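Local coordinates for Rab5 protein, putative (Plasmodium falciparum, PDB 3CLV) that is a putative Rab5-type small G protein of the Ras family, a P-loop domain that holds guanosine-5'-diphosphate in its nucleotide pocket, at residues A[21-26]-A[151-156]; A[93-98]-A[200-205]; A[98-103]-A[108-113]; A[120-125]-A[140-145]. All blocks are in the same frame, centred on the assembly; numbering follows the deposited sequence.

Contact 1 (A[21-26]-A[151-156]); sequences SSIVLR and ILVANK. With GDP (guanosine-5'-diphosphate), chain D.
Helix 21-26 passes the end of strand 151-155 closest at I23 and N155, whose CA atoms stand 8.7 Å apart. The direct touch is light: I23 CD1 meets V153 CG1 at 4.4 Å, two branched apolar chains suited to a buried seam, and I23 CG1 lies alongside N155 OD1, also at 4.4 Å, an oxygen already bonded by T183 and A185. The stronger link is GDP, whose O2A takes bonds from S21 OG (2.6 Å), S22 OG (2.7 Å) and S22 N (2.9 Å). S21 N donates to GDP O1B; small serines let the phosphates sit close to the backbone. From the strand side, K156 runs extended over one face of the guanine, CG 3.5 Å from C6, and NZ bonds O4' of the ribose at 3.0 Å. N155, with D158 completing the NKxD motif, is also held at ND2 by the V18 carbonyl. Strand 149-155 lies between strands 119-125 and 179-183, and I23 also packs on V123 of the sheet and I194 of helix 191-206.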
loop_
_atom_site.group_PDB
_atom_site.type_symbol
_atom_site.label_atom_id
_atom_site.label_comp_id
_atom_site.label_asym_id
_atom_site.label_seq_id
_atom_site.Cartn_x
_atom_site.Cartn_y
_atom_site.Cartn_z
ATOM N N SER A 21 -0.343 14.532 12.352
ATOM C CA SER A 21 -1.387 15.199 11.558
ATOM C C SER A 21 -0.982 16.656 11.355
ATOM O O SER A 21 -1.273 17.240 10.321
ATOM C CB SER A 21 -2.794 15.087 12.190
ATOM O OG SER A 21 -2.966 15.962 13.301
ATOM N N SER A 22 -0.286 17.215 12.349
ATOM C CA SER A 22 0.195 18.596 12.307
ATOM C C SER A 22 1.303 18.800 11.273
ATOM O O SER A 22 1.313 19.804 10.551
ATOM C CB SER A 22 0.628 19.059 13.689
ATOM O OG SER A 22 -0.461 18.982 14.604
ATOM N N ILE A 23 2.229 17.841 11.181
ATOM C CA ILE A 23 3.227 17.881 10.109
ATOM C C ILE A 23 2.539 17.911 8.739
ATOM O O ILE A 23 2.910 18.704 7.872
ATOM C CB ILE A 23 4.231 16.696 10.221
ATOM C CG1 ILE A 23 5.094 16.853 11.470
ATOM C CG2 ILE A 23 5.122 16.575 8.947
ATOM C CD1 ILE A 23 5.869 15.568 11.854
ATOM N N VAL A 24 1.542 17.046 8.535
ATOM C CA VAL A 24 0.792 17.019 7.279
ATOM C C VAL A 24 0.029 18.343 7.028
ATOM O O VAL A 24 0.017 18.850 5.915
ATOM C CB VAL A 24 -0.174 15.799 7.206
ATOM C CG1 VAL A 24 -1.234 15.950 6.066
ATOM C CG2 VAL A 24 0.613 14.501 7.067
ATOM N N LEU A 25 -0.608 18.890 8.061
ATOM C CA LEU A 25 -1.376 20.118 7.862
ATOM C C LEU A 25 -0.489 21.319 7.496
ATOM O O LEU A 25 -0.834 22.129 6.616
ATOM C CB LEU A 25 -2.221 20.428 9.094
ATOM C CG LEU A 25 -3.229 21.563 8.882
ATOM C CD1 LEU A 25 -4.307 21.128 7.871
ATOM C CD2 LEU A 25 -3.831 21.945 10.207
ATOM N N ARG A 26 0.642 21.426 8.187
ATOM C CA ARG A 26 1.624 22.487 7.975
ATOM C C ARG A 26 2.229 22.303 6.590
ATOM O O ARG A 26 2.313 23.252 5.817
ATOM C CB ARG A 26 2.701 22.407 9.060
ATOM C CG ARG A 26 3.788 23.454 9.000
ATOM C CD ARG A 26 3.420 24.581 9.948
ATOM N NE ARG A 26 2.860 25.686 9.225
ATOM C CZ ARG A 26 2.464 26.827 9.773
ATOM N NH1 ARG A 26 2.528 27.027 11.090
ATOM N NH2 ARG A 26 1.998 27.761 8.979
ATOM N N ILE A 151 13.853 8.598 8.035
ATOM C CA ILE A 151 14.142 9.870 8.676
ATOM C C ILE A 151 13.488 9.921 10.062
ATOM O O ILE A 151 12.267 9.708 10.214
ATOM C CB ILE A 151 13.804 11.084 7.773
ATOM C CG1 ILE A 151 14.246 12.404 8.427
ATOM C CG2 ILE A 151 12.300 11.096 7.329
ATOM C CD1 ILE A 151 14.549 13.493 7.352
ATOM N N LEU A 152 14.325 10.158 11.069
ATOM C CA LEU A 152 13.859 10.260 12.439
ATOM C C LEU A 152 13.586 11.734 12.671
ATOM O O LEU A 152 14.446 12.580 12.401
ATOM C CB LEU A 152 14.904 9.704 13.410
ATOM C CG LEU A 152 14.612 9.825 14.902
ATOM C CD1 LEU A 152 13.418 8.922 15.277
ATOM C CD2 LEU A 152 15.859 9.420 15.705
ATOM N N VAL A 153 12.373 12.046 13.129
ATOM C CA VAL A 153 11.953 13.451 13.249
ATOM C C VAL A 153 11.717 13.797 14.714
ATOM O O VAL A 153 10.893 13.167 15.396
ATOM C CB VAL A 153 10.683 13.788 12.395
ATOM C CG1 VAL A 153 10.174 15.237 12.662
ATOM C CG2 VAL A 153 10.945 13.583 10.908
ATOM N N ALA A 154 12.467 14.792 15.193
ATOM C CA ALA A 154 12.296 15.327 16.540
ATOM C C ALA A 154 11.344 16.511 16.455
ATOM O O ALA A 154 11.764 17.639 16.162
ATOM C CB ALA A 154 13.648 15.749 17.128
ATOM N N ASN A 155 10.053 16.255 16.668
ATOM C CA ASN A 155 9.055 17.313 16.567
ATOM C C ASN A 155 8.812 18.056 17.903
ATOM O O ASN A 155 9.110 17.534 18.982
ATOM C CB ASN A 155 7.741 16.771 15.973
ATOM C CG ASN A 155 6.780 17.881 15.532
ATOM O OD1 ASN A 155 7.161 18.816 14.828
ATOM N ND2 ASN A 155 5.504 17.732 15.898
ATOM N N LYS A 156 8.272 19.272 17.793
ATOM C CA LYS A 156 7.878 20.126 18.941
ATOM C C LYS A 156 9.046 20.869 19.591
ATOM O O LYS A 156 8.991 21.213 20.780
ATOM C CB LYS A 156 7.067 19.357 19.986
ATOM C CG LYS A 156 5.867 18.580 19.389
ATOM C CD LYS A 156 4.802 18.426 20.460
ATOM C CE LYS A 156 3.811 17.318 20.123
ATOM N NZ LYS A 156 2.673 17.266 21.102
HETATM P PB GDP D . -0.586 12.903 15.982
HETATM O O1B GDP D . -1.198 12.983 14.621
HETATM O O2B GDP D . -1.444 12.077 16.913
HETATM O O3B GDP D . 0.805 12.322 15.968
HETATM O O3A GDP D . -0.412 14.382 16.625
HETATM P PA GDP D . -1.324 15.683 16.287
HETATM O O1A GDP D . -2.796 15.363 16.487
HETATM O O2A GDP D . -0.994 16.315 14.970
HETATM O "O5'" GDP D . -0.868 16.676 17.467
HETATM C "C5'" GDP D . -1.086 16.370 18.850
HETATM C "C4'" GDP D . -1.048 17.685 19.638
HETATM O "O4'" GDP D . 0.268 18.243 19.609
HETATM C "C3'" GDP D . -1.979 18.777 19.119
HETATM O "O3'" GDP D . -2.448 19.457 20.290
HETATM C "C2'" GDP D . -1.073 19.718 18.320
HETATM O "O2'" GDP D . -1.521 21.080 18.279
HETATM C "C1'" GDP D . 0.224 19.586 19.105
HETATM N N9 GDP D . 1.405 19.761 18.254
HETATM C C8 GDP D . 1.675 19.094 17.110
HETATM N N7 GDP D . 2.852 19.504 16.600
HETATM C C5 GDP D . 3.352 20.438 17.441
HETATM C C6 GDP D . 4.570 21.279 17.503
HETATM O O6 GDP D . 5.440 21.190 16.604
HETATM N N1 GDP D . 4.705 22.126 18.559
HETATM C C2 GDP D . 3.783 22.229 19.552
HETATM N N2 GDP D . 4.010 23.098 20.570
HETATM N N3 GDP D . 2.624 21.499 19.552
HETATM C C4 GDP D . 2.383 20.603 18.539
#

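Contact 2 (A[93-98]-A[200-205]); sequences IKFDIW and EEIYKN
The C-terminal helix of the Ras-like fold lies against the sheet here, with I202 of helix 191-206 laid against I93 and F95 of strand 92-99. A single methyl carries most of the meeting: I202 CD1 is 3.8 Å from I93 CG2 and 3.7 Å from F95 CE1, approaching the ring obliquely. CG1 of I202 lies anti to its carbonyl carbon (chi1 -68°) and the chain then runs on extended, which sends CD1 out to the strand. I93 points toward the helix; F95 starts off to the side and reaches I202 through CE1 of its ring, whereas K94 between them points away. This is the alpha/beta sandwich pattern of the P-loop G domain: the axes of segments 93-98 and 200-205 approach to 10.1 Å, with their N-to-C directions 118° apart. Large apolar residues suit such a layer, and F95 also meets F195 of the same helix edge-to-face. I93 reaches Y203 too, its CD1 4.4 Å from Y203 CB, although the far end of the tyrosine is held elsewhere: OH bonds the backbone N of N87 and the ring meets Y86 edge-to-face.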
loop_
_atom_site.group_PDB
_atom_site.type_symbol
_atom_site.label_atom_id
_atom_site.label_comp_id
_atom_site.label_asym_id
_atom_site.label_seq_id
_atom_site.Cartn_x
_atom_site.Cartn_y
_atom_site.Cartn_z
ATOM N N ILE A 93 10.023 14.820 -7.434
ATOM C CA ILE A 93 9.734 13.702 -6.540
ATOM C C ILE A 93 8.418 13.871 -5.792
ATOM O O ILE A 93 8.247 14.805 -4.998
ATOM C CB ILE A 93 10.922 13.439 -5.587
ATOM C CG1 ILE A 93 12.117 12.959 -6.420
ATOM C CG2 ILE A 93 10.552 12.414 -4.495
ATOM C CD1 ILE A 93 13.436 13.454 -5.922
ATOM N N LYS A 94 7.490 12.961 -6.079
ATOM C CA LYS A 94 6.155 12.993 -5.495
ATOM C C LYS A 94 6.023 11.965 -4.372
ATOM O O LYS A 94 6.282 10.778 -4.568
ATOM C CB LYS A 94 5.118 12.744 -6.578
ATOM C CG LYS A 94 3.691 12.661 -6.078
ATOM C CD LYS A 94 2.770 12.599 -7.275
ATOM C CE LYS A 94 1.366 12.234 -6.874
ATOM N NZ LYS A 94 0.463 12.406 -8.058
ATOM N N PHE A 95 5.651 12.446 -3.187
ATOM C CA PHE A 95 5.462 11.596 -2.015
ATOM C C PHE A 95 3.997 11.227 -1.860
ATOM O O PHE A 95 3.143 12.101 -1.974
ATOM C CB PHE A 95 5.950 12.322 -0.749
ATOM C CG PHE A 95 7.430 12.570 -0.738
ATOM C CD1 PHE A 95 8.309 11.599 -0.250
ATOM C CD2 PHE A 95 7.953 13.768 -1.231
ATOM C CE1 PHE A 95 9.692 11.814 -0.242
ATOM C CE2 PHE A 95 9.336 14.000 -1.238
ATOM C CZ PHE A 95 10.215 13.017 -0.733
ATOM N N ASP A 96 3.717 9.939 -1.636
ATOM C CA ASP A 96 2.386 9.493 -1.267
ATOM C C ASP A 96 2.446 9.149 0.225
ATOM O O ASP A 96 2.922 8.075 0.591
ATOM C CB ASP A 96 1.978 8.290 -2.136
ATOM C CG ASP A 96 0.710 7.587 -1.646
ATOM O OD1 ASP A 96 -0.095 8.178 -0.889
ATOM O OD2 ASP A 96 0.516 6.415 -2.033
ATOM N N ILE A 97 1.985 10.071 1.066
ATOM C CA ILE A 97 2.145 9.955 2.521
ATOM C C ILE A 97 0.970 9.272 3.188
ATOM O O ILE A 97 -0.169 9.733 3.084
ATOM C CB ILE A 97 2.365 11.338 3.160
ATOM C CG1 ILE A 97 3.511 12.054 2.428
ATOM C CG2 ILE A 97 2.707 11.197 4.642
ATOM C CD1 ILE A 97 3.415 13.590 2.478
ATOM N N TRP A 98 1.265 8.179 3.886
ATOM C CA TRP A 98 0.289 7.439 4.637
ATOM C C TRP A 98 0.553 7.689 6.114
ATOM O O TRP A 98 1.531 7.172 6.670
ATOM C CB TRP A 98 0.397 5.929 4.342
ATOM C CG TRP A 98 0.089 5.498 2.907
ATOM C CD1 TRP A 98 0.335 6.188 1.761
ATOM C CD2 TRP A 98 -0.461 4.240 2.505
ATOM N NE1 TRP A 98 -0.070 5.461 0.666
ATOM C CE2 TRP A 98 -0.557 4.255 1.101
ATOM C CE3 TRP A 98 -0.904 3.104 3.204
ATOM C CZ2 TRP A 98 -1.056 3.173 0.375
ATOM C CZ3 TRP A 98 -1.399 2.036 2.488
ATOM C CH2 TRP A 98 -1.481 2.081 1.083
ATOM N N GLU A 200 16.224 14.301 -1.725
ATOM C CA GLU A 200 17.679 14.238 -2.025
ATOM C C GLU A 200 18.196 12.789 -1.954
ATOM O O GLU A 200 18.919 12.322 -2.828
ATOM C CB GLU A 200 18.477 15.134 -1.064
ATOM C CG GLU A 200 18.224 16.634 -1.259
ATOM C CD GLU A 200 18.708 17.502 -0.095
ATOM O OE1 GLU A 200 18.976 16.984 1.014
ATOM O OE2 GLU A 200 18.804 18.731 -0.290
ATOM N N GLU A 201 17.801 12.082 -0.898
ATOM C CA GLU A 201 18.176 10.692 -0.716
ATOM C C GLU A 201 17.570 9.748 -1.789
ATOM O O GLU A 201 18.257 8.855 -2.275
ATOM C CB GLU A 201 17.793 10.247 0.695
ATOM C CG GLU A 201 18.527 9.014 1.165
ATOM C CD GLU A 201 20.030 9.222 1.332
ATOM O OE1 GLU A 201 20.500 10.363 1.593
ATOM O OE2 GLU A 201 20.736 8.211 1.215
ATOM N N ILE A 202 16.299 9.941 -2.158
ATOM C CA ILE A 202 15.708 9.134 -3.234
ATOM C C ILE A 202 16.494 9.336 -4.538
ATOM O O ILE A 202 16.818 8.368 -5.224
ATOM C CB ILE A 202 14.205 9.439 -3.474
ATOM C CG1 ILE A 202 13.360 8.982 -2.281
ATOM C CG2 ILE A 202 13.708 8.747 -4.746
ATOM C CD1 ILE A 202 11.928 9.600 -2.273
ATOM N N TYR A 203 16.804 10.593 -4.857
ATOM C CA TYR A 203 17.506 10.935 -6.096
ATOM C C TYR A 203 18.890 10.290 -6.138
ATOM O O TYR A 203 19.276 9.674 -7.133
ATOM C CB TYR A 203 17.669 12.450 -6.205
ATOM C CG TYR A 203 18.316 12.899 -7.502
ATOM C CD1 TYR A 203 17.576 12.961 -8.677
ATOM C CD2 TYR A 203 19.667 13.253 -7.548
ATOM C CE1 TYR A 203 18.160 13.378 -9.877
ATOM C CE2 TYR A 203 20.263 13.667 -8.744
ATOM C CZ TYR A 203 19.496 13.725 -9.897
ATOM O OH TYR A 203 20.055 14.126 -11.092
ATOM N N LYS A 204 19.620 10.456 -5.041
ATOM C CA LYS A 204 20.929 9.855 -4.850
ATOM C C LYS A 204 20.854 8.355 -5.146
ATOM O O LYS A 204 21.737 7.800 -5.801
ATOM C CB LYS A 204 21.386 10.130 -3.422
ATOM C CG LYS A 204 22.785 9.679 -3.047
ATOM C CD LYS A 204 23.017 9.964 -1.564
ATOM C CE LYS A 204 24.493 9.901 -1.191
ATOM N NZ LYS A 204 25.072 8.533 -1.366
ATOM N N ASN A 205 19.782 7.712 -4.684
ATOM C CA ASN A 205 19.570 6.300 -4.932
ATOM C C ASN A 205 19.215 5.919 -6.359
ATOM O O ASN A 205 19.749 4.938 -6.880
ATOM C CB ASN A 205 18.551 5.721 -3.946
ATOM C CG ASN A 205 19.197 5.347 -2.641
ATOM O OD1 ASN A 205 19.723 4.251 -2.506
ATOM N ND2 ASN A 205 19.202 6.271 -1.690
#

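Contact 3 (A[98-103]-A[108-113]); sequences WDTAGQ and SIVPLY
T100 sets its methyl over one face of the Y113 ring, a CH-pi contact with CG2 4.1 Å from the centroid and 26° off the ring normal; T100 OG1 turns elsewhere, to E104. W98 adjoins the same tyrosine differently: Y113 CD2 lies at the edge of the indole, near its plane, and 3.8 Å from W98 CB. Q103 CG, anti to the carbonyl carbon, passes 3.5 Å from Y113 OH; the bend at chi2 (-80°) then turns the amide toward I109, with Q103 OE1 3.3 Å from I109 CD1. The amide plane stands 40° from the Y113 ring. The phenol is anchored through water: one bridges Y113 OH (2.8 Å) to D99 O (2.7 Å), another joins it to Q103 NE2. D99 OD1 accepts from A101 N in an Asx turn, leading into a type I' turn whose G102 backbone angles call for glycine. The sequence is the DxxG element of switch II in Ras-like G proteins; F44, edge-to-face on W98, with W98 and Y113 is consistent with the Phe-Trp-Tyr triad of Rab proteins.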
loop_
_atom_site.group_PDB
_atom_site.type_symbol
_atom_site.label_atom_id
_atom_site.label_comp_id
_atom_site.label_asym_id
_atom_site.label_seq_id
_atom_site.Cartn_x
_atom_site.Cartn_y
_atom_site.Cartn_z
ATOM N N TRP A 98 1.265 8.179 3.886
ATOM C CA TRP A 98 0.289 7.439 4.637
ATOM C C TRP A 98 0.553 7.689 6.114
ATOM O O TRP A 98 1.531 7.172 6.670
ATOM C CB TRP A 98 0.397 5.929 4.342
ATOM C CG TRP A 98 0.089 5.498 2.907
ATOM C CD1 TRP A 98 0.335 6.188 1.761
ATOM C CD2 TRP A 98 -0.461 4.240 2.505
ATOM N NE1 TRP A 98 -0.070 5.461 0.666
ATOM C CE2 TRP A 98 -0.557 4.255 1.101
ATOM C CE3 TRP A 98 -0.904 3.104 3.204
ATOM C CZ2 TRP A 98 -1.056 3.173 0.375
ATOM C CZ3 TRP A 98 -1.399 2.036 2.488
ATOM C CH2 TRP A 98 -1.481 2.081 1.083
ATOM N N ASP A 99 -0.346 8.431 6.762
ATOM C CA ASP A 99 -0.237 8.710 8.201
ATOM C C ASP A 99 -0.927 7.603 8.976
ATOM O O ASP A 99 -2.136 7.420 8.848
ATOM C CB ASP A 99 -0.865 10.073 8.522
ATOM C CG ASP A 99 -0.865 10.421 10.009
ATOM O OD1 ASP A 99 -0.228 9.709 10.817
ATOM O OD2 ASP A 99 -1.518 11.447 10.365
ATOM N N THR A 100 -0.152 6.855 9.766
ATOM C CA THR A 100 -0.722 5.726 10.520
ATOM C C THR A 100 -1.899 6.190 11.396
ATOM O O THR A 100 -2.868 5.451 11.572
ATOM C CB THR A 100 0.337 4.968 11.359
ATOM O OG1 THR A 100 1.013 5.887 12.223
ATOM C CG2 THR A 100 1.373 4.297 10.446
ATOM N N ALA A 101 -1.795 7.410 11.926
ATOM C CA ALA A 101 -2.896 8.144 12.597
ATOM C C ALA A 101 -3.653 7.371 13.665
ATOM O O ALA A 101 -4.860 7.603 13.856
ATOM C CB ALA A 101 -3.895 8.691 11.569
ATOM N N GLY A 102 -2.955 6.476 14.360
ATOM C CA GLY A 102 -3.571 5.652 15.407
ATOM C C GLY A 102 -3.467 4.157 15.128
ATOM O O GLY A 102 -3.470 3.353 16.063
ATOM N N GLN A 103 -3.346 3.785 13.852
ATOM C CA GLN A 103 -3.262 2.369 13.461
ATOM C C GLN A 103 -1.933 1.690 13.802
ATOM O O GLN A 103 -1.826 0.459 13.760
ATOM C CB GLN A 103 -3.591 2.195 11.972
ATOM C CG GLN A 103 -4.978 2.733 11.580
ATOM C CD GLN A 103 -6.107 1.775 11.924
ATOM O OE1 GLN A 103 -5.941 0.873 12.729
ATOM N NE2 GLN A 103 -7.257 1.961 11.286
ATOM N N SER A 108 -1.468 -6.152 13.256
ATOM C CA SER A 108 -1.981 -6.761 12.039
ATOM C C SER A 108 -2.397 -5.727 10.968
ATOM O O SER A 108 -2.706 -6.092 9.834
ATOM C CB SER A 108 -3.148 -7.679 12.384
ATOM O OG SER A 108 -4.353 -6.944 12.430
ATOM N N ILE A 109 -2.431 -4.448 11.342
ATOM C CA ILE A 109 -2.815 -3.381 10.403
ATOM C C ILE A 109 -1.582 -2.620 9.917
ATOM O O ILE A 109 -1.462 -2.310 8.739
ATOM C CB ILE A 109 -3.879 -2.414 11.018
ATOM C CG1 ILE A 109 -5.201 -3.155 11.236
ATOM C CG2 ILE A 109 -4.127 -1.191 10.125
ATOM C CD1 ILE A 109 -6.243 -2.335 11.991
ATOM N N VAL A 110 -0.655 -2.337 10.823
ATOM C CA VAL A 110 0.520 -1.526 10.471
ATOM C C VAL A 110 1.372 -2.021 9.266
ATOM O O VAL A 110 1.902 -1.206 8.531
ATOM C CB VAL A 110 1.378 -1.135 11.730
ATOM C CG1 VAL A 110 2.200 -2.289 12.256
ATOM C CG2 VAL A 110 2.247 0.070 11.424
ATOM N N PRO A 111 1.502 -3.353 9.061
ATOM C CA PRO A 111 2.227 -3.823 7.864
ATOM C C PRO A 111 1.668 -3.302 6.519
ATOM O O PRO A 111 2.420 -3.205 5.541
ATOM C CB PRO A 111 2.099 -5.352 7.960
ATOM C CG PRO A 111 2.004 -5.602 9.436
ATOM C CD PRO A 111 1.072 -4.493 9.891
ATOM N N LEU A 112 0.380 -2.969 6.489
ATOM C CA LEU A 112 -0.249 -2.384 5.298
ATOM C C LEU A 112 0.381 -1.031 4.988
ATOM O O LEU A 112 0.472 -0.639 3.826
ATOM C CB LEU A 112 -1.762 -2.225 5.517
ATOM C CG LEU A 112 -2.547 -3.518 5.798
ATOM C CD1 LEU A 112 -3.953 -3.171 6.282
ATOM C CD2 LEU A 112 -2.622 -4.436 4.564
ATOM N N TYR A 113 0.811 -0.330 6.041
ATOM C CA TYR A 113 1.486 0.975 5.902
ATOM C C TYR A 113 2.937 0.845 5.464
ATOM O O TYR A 113 3.419 1.678 4.701
ATOM C CB TYR A 113 1.399 1.814 7.196
ATOM C CG TYR A 113 -0.005 2.277 7.509
ATOM C CD1 TYR A 113 -0.924 1.414 8.131
ATOM C CD2 TYR A 113 -0.413 3.576 7.207
ATOM C CE1 TYR A 113 -2.222 1.825 8.406
ATOM C CE2 TYR A 113 -1.709 4.000 7.469
ATOM C CZ TYR A 113 -2.605 3.116 8.076
ATOM O OH TYR A 113 -3.894 3.533 8.334
HETATM O O HOH W 1 -4.499 6.207 8.578
HETATM O O HOH W 2 -7.053 3.184 8.483
#

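Contact 4 (A[120-125]-A[140-145]); sequences AIVVFD and NQLKIS
Strand 120-125 and helix 140-145 come closest at A120 and L142, whose CA atoms are 8.1 Å apart, a spacing at which side chains alone can bridge the two backbones. The strand alternates: A120 and V122 point toward the helix, and I121 between them points away. L142, the residue of 140-145 turned to the sheet, answers both with one branch. Its CD1 lies 3.7 Å from A120 CB and 3.8 Å from V122 CG2, and CD2 is a little farther from the alanine methyl, at 4.1 Å. Leucine suits the place because one methyl, CD1, fits against both strand residues while CD2 adds a looser touch on A120; with CG anti to the carbonyl carbon (chi1 -73°), the fork is carried out toward the sheet. V122 and L142 meet tip to tip, while the short A120 lets the leucine methyls settle close to the strand. The seam is purely apolar and small, as fits buried side chains with no polar atom to satisfy. Strand 119-125, helix 129-145 and strand 149-155 form a beta-alpha-beta unit, in which the two parallel strands are sheet neighbours. L142 also packs on Y148 in the loop back to the sheet, while on the other face of the strand I121 meets I194, F195 and L198 of helix 191-206.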
loop_
_atom_site.group_PDB
_atom_site.type_symbol
_atom_site.label_atom_id
_atom_site.label_comp_id
_atom_site.label_asym_id
_atom_site.label_seq_id
_atom_site.Cartn_x
_atom_site.Cartn_y
_atom_site.Cartn_z
ATOM N N ALA A 120 10.265 5.999 5.287
ATOM C CA ALA A 120 9.568 5.975 6.555
ATOM C C ALA A 120 9.983 7.201 7.341
ATOM O O ALA A 120 11.190 7.456 7.546
ATOM C CB ALA A 120 9.870 4.688 7.331
ATOM N N ILE A 121 8.982 7.974 7.748
ATOM C CA ILE A 121 9.168 9.122 8.620
ATOM C C ILE A 121 8.738 8.726 10.026
ATOM O O ILE A 121 7.539 8.510 10.288
ATOM C CB ILE A 121 8.333 10.355 8.158
ATOM C CG1 ILE A 121 8.635 10.727 6.708
ATOM C CG2 ILE A 121 8.577 11.576 9.081
ATOM C CD1 ILE A 121 7.623 11.776 6.135
ATOM N N VAL A 122 9.711 8.620 10.930
ATOM C CA VAL A 122 9.431 8.181 12.302
ATOM C C VAL A 122 9.558 9.383 13.235
ATOM O O VAL A 122 10.659 9.926 13.425
ATOM C CB VAL A 122 10.352 7.020 12.775
ATOM C CG1 VAL A 122 9.852 6.482 14.119
ATOM C CG2 VAL A 122 10.370 5.888 11.753
ATOM N N VAL A 123 8.428 9.801 13.792
ATOM C CA VAL A 123 8.331 11.069 14.510
ATOM C C VAL A 123 8.249 10.810 16.018
ATOM O O VAL A 123 7.594 9.885 16.454
ATOM C CB VAL A 123 7.049 11.863 14.056
ATOM C CG1 VAL A 123 6.970 13.234 14.738
ATOM C CG2 VAL A 123 7.020 11.994 12.545
ATOM N N PHE A 124 8.929 11.635 16.803
ATOM C CA PHE A 124 8.725 11.641 18.250
ATOM C C PHE A 124 8.605 13.091 18.726
ATOM O O PHE A 124 8.825 14.037 17.953
ATOM C CB PHE A 124 9.828 10.843 18.981
ATOM C CG PHE A 124 11.181 11.543 19.006
ATOM C CD1 PHE A 124 12.067 11.411 17.936
ATOM C CD2 PHE A 124 11.559 12.317 20.099
ATOM C CE1 PHE A 124 13.300 12.062 17.933
ATOM C CE2 PHE A 124 12.799 12.985 20.112
ATOM C CZ PHE A 124 13.669 12.849 19.026
ATOM N N ASP A 125 8.219 13.241 19.989
ATOM C CA ASP A 125 7.979 14.537 20.622
ATOM C C ASP A 125 9.140 14.726 21.600
ATOM O O ASP A 125 9.358 13.899 22.493
ATOM C CB ASP A 125 6.602 14.472 21.329
ATOM C CG ASP A 125 6.292 15.686 22.205
ATOM O OD1 ASP A 125 7.127 16.615 22.351
ATOM O OD2 ASP A 125 5.172 15.673 22.782
ATOM N N ASN A 140 13.931 -0.209 14.504
ATOM C CA ASN A 140 14.405 -1.601 14.500
ATOM C C ASN A 140 13.534 -2.546 13.685
ATOM O O ASN A 140 14.045 -3.356 12.923
ATOM C CB ASN A 140 14.629 -2.105 15.942
ATOM C CG ASN A 140 15.803 -1.419 16.617
ATOM O OD1 ASN A 140 16.770 -1.034 15.963
ATOM N ND2 ASN A 140 15.718 -1.251 17.925
ATOM N N GLN A 141 12.210 -2.410 13.808
ATOM C CA GLN A 141 11.278 -3.196 13.008
ATOM C C GLN A 141 11.416 -2.882 11.529
ATOM O O GLN A 141 11.406 -3.782 10.685
ATOM C CB GLN A 141 9.830 -2.896 13.400
ATOM C CG GLN A 141 9.327 -3.545 14.644
ATOM C CD GLN A 141 7.815 -3.360 14.819
ATOM O OE1 GLN A 141 7.213 -2.430 14.273
ATOM N NE2 GLN A 141 7.200 -4.267 15.564
ATOM N N LEU A 142 11.509 -1.594 11.205
ATOM C CA LEU A 142 11.615 -1.189 9.800
ATOM C C LEU A 142 12.912 -1.667 9.135
ATOM O O LEU A 142 12.890 -2.160 7.992
ATOM C CB LEU A 142 11.480 0.330 9.655
ATOM C CG LEU A 142 10.103 0.966 9.849
ATOM C CD1 LEU A 142 10.305 2.429 10.254
ATOM C CD2 LEU A 142 9.286 0.876 8.568
ATOM N N LYS A 143 14.029 -1.539 9.845
ATOM C CA LYS A 143 15.332 -2.012 9.330
ATOM C C LYS A 143 15.327 -3.493 8.969
ATOM O O LYS A 143 15.975 -3.898 8.018
ATOM C CB LYS A 143 16.472 -1.704 10.309
ATOM C CG LYS A 143 16.652 -0.213 10.529
ATOM C CD LYS A 143 17.756 0.108 11.507
ATOM C CE LYS A 143 18.916 0.750 10.797
ATOM N NZ LYS A 143 19.663 -0.168 9.883
ATOM N N ILE A 144 14.573 -4.290 9.707
ATOM C CA ILE A 144 14.395 -5.706 9.373
ATOM C C ILE A 144 13.403 -5.959 8.247
ATOM O O ILE A 144 13.638 -6.809 7.366
ATOM C CB ILE A 144 14.033 -6.526 10.633
ATOM C CG1 ILE A 144 15.322 -6.811 11.411
ATOM C CG2 ILE A 144 13.358 -7.853 10.263
ATOM C CD1 ILE A 144 15.143 -7.003 12.882
ATOM N N SER A 145 12.290 -5.225 8.276
ATOM C CA SER A 145 11.220 -5.399 7.296
ATOM C C SER A 145 11.683 -5.251 5.849
ATOM O O SER A 145 11.430 -6.123 5.011
ATOM C CB SER A 145 10.057 -4.438 7.583
ATOM O OG SER A 145 9.110 -4.496 6.517
#

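All four contacts are buried and lean on one sheet, but at different depths: the centre of contact 1 lies about 7 Å from the chain centre, that of contact 3 about 13 Å. Contacts 1 and 2 work on the face covered by helix 191-206, contacts 3 and 4 on the opposite one, where T100 and A120 both meet V11. Contacts 2 and 4 are apolar helix-on-sheet seams, whereas contact 1 depends on polar grips on GDP and contact 3 mixes ring packing with water bridges. Backbone pairing, V153 N to V122 O, ties contacts 1 and 4. Contacts 2 and 3 share W98; the strand of contact 2 reaches the second subunit at D96 and W98, contact 3 through its packing residues.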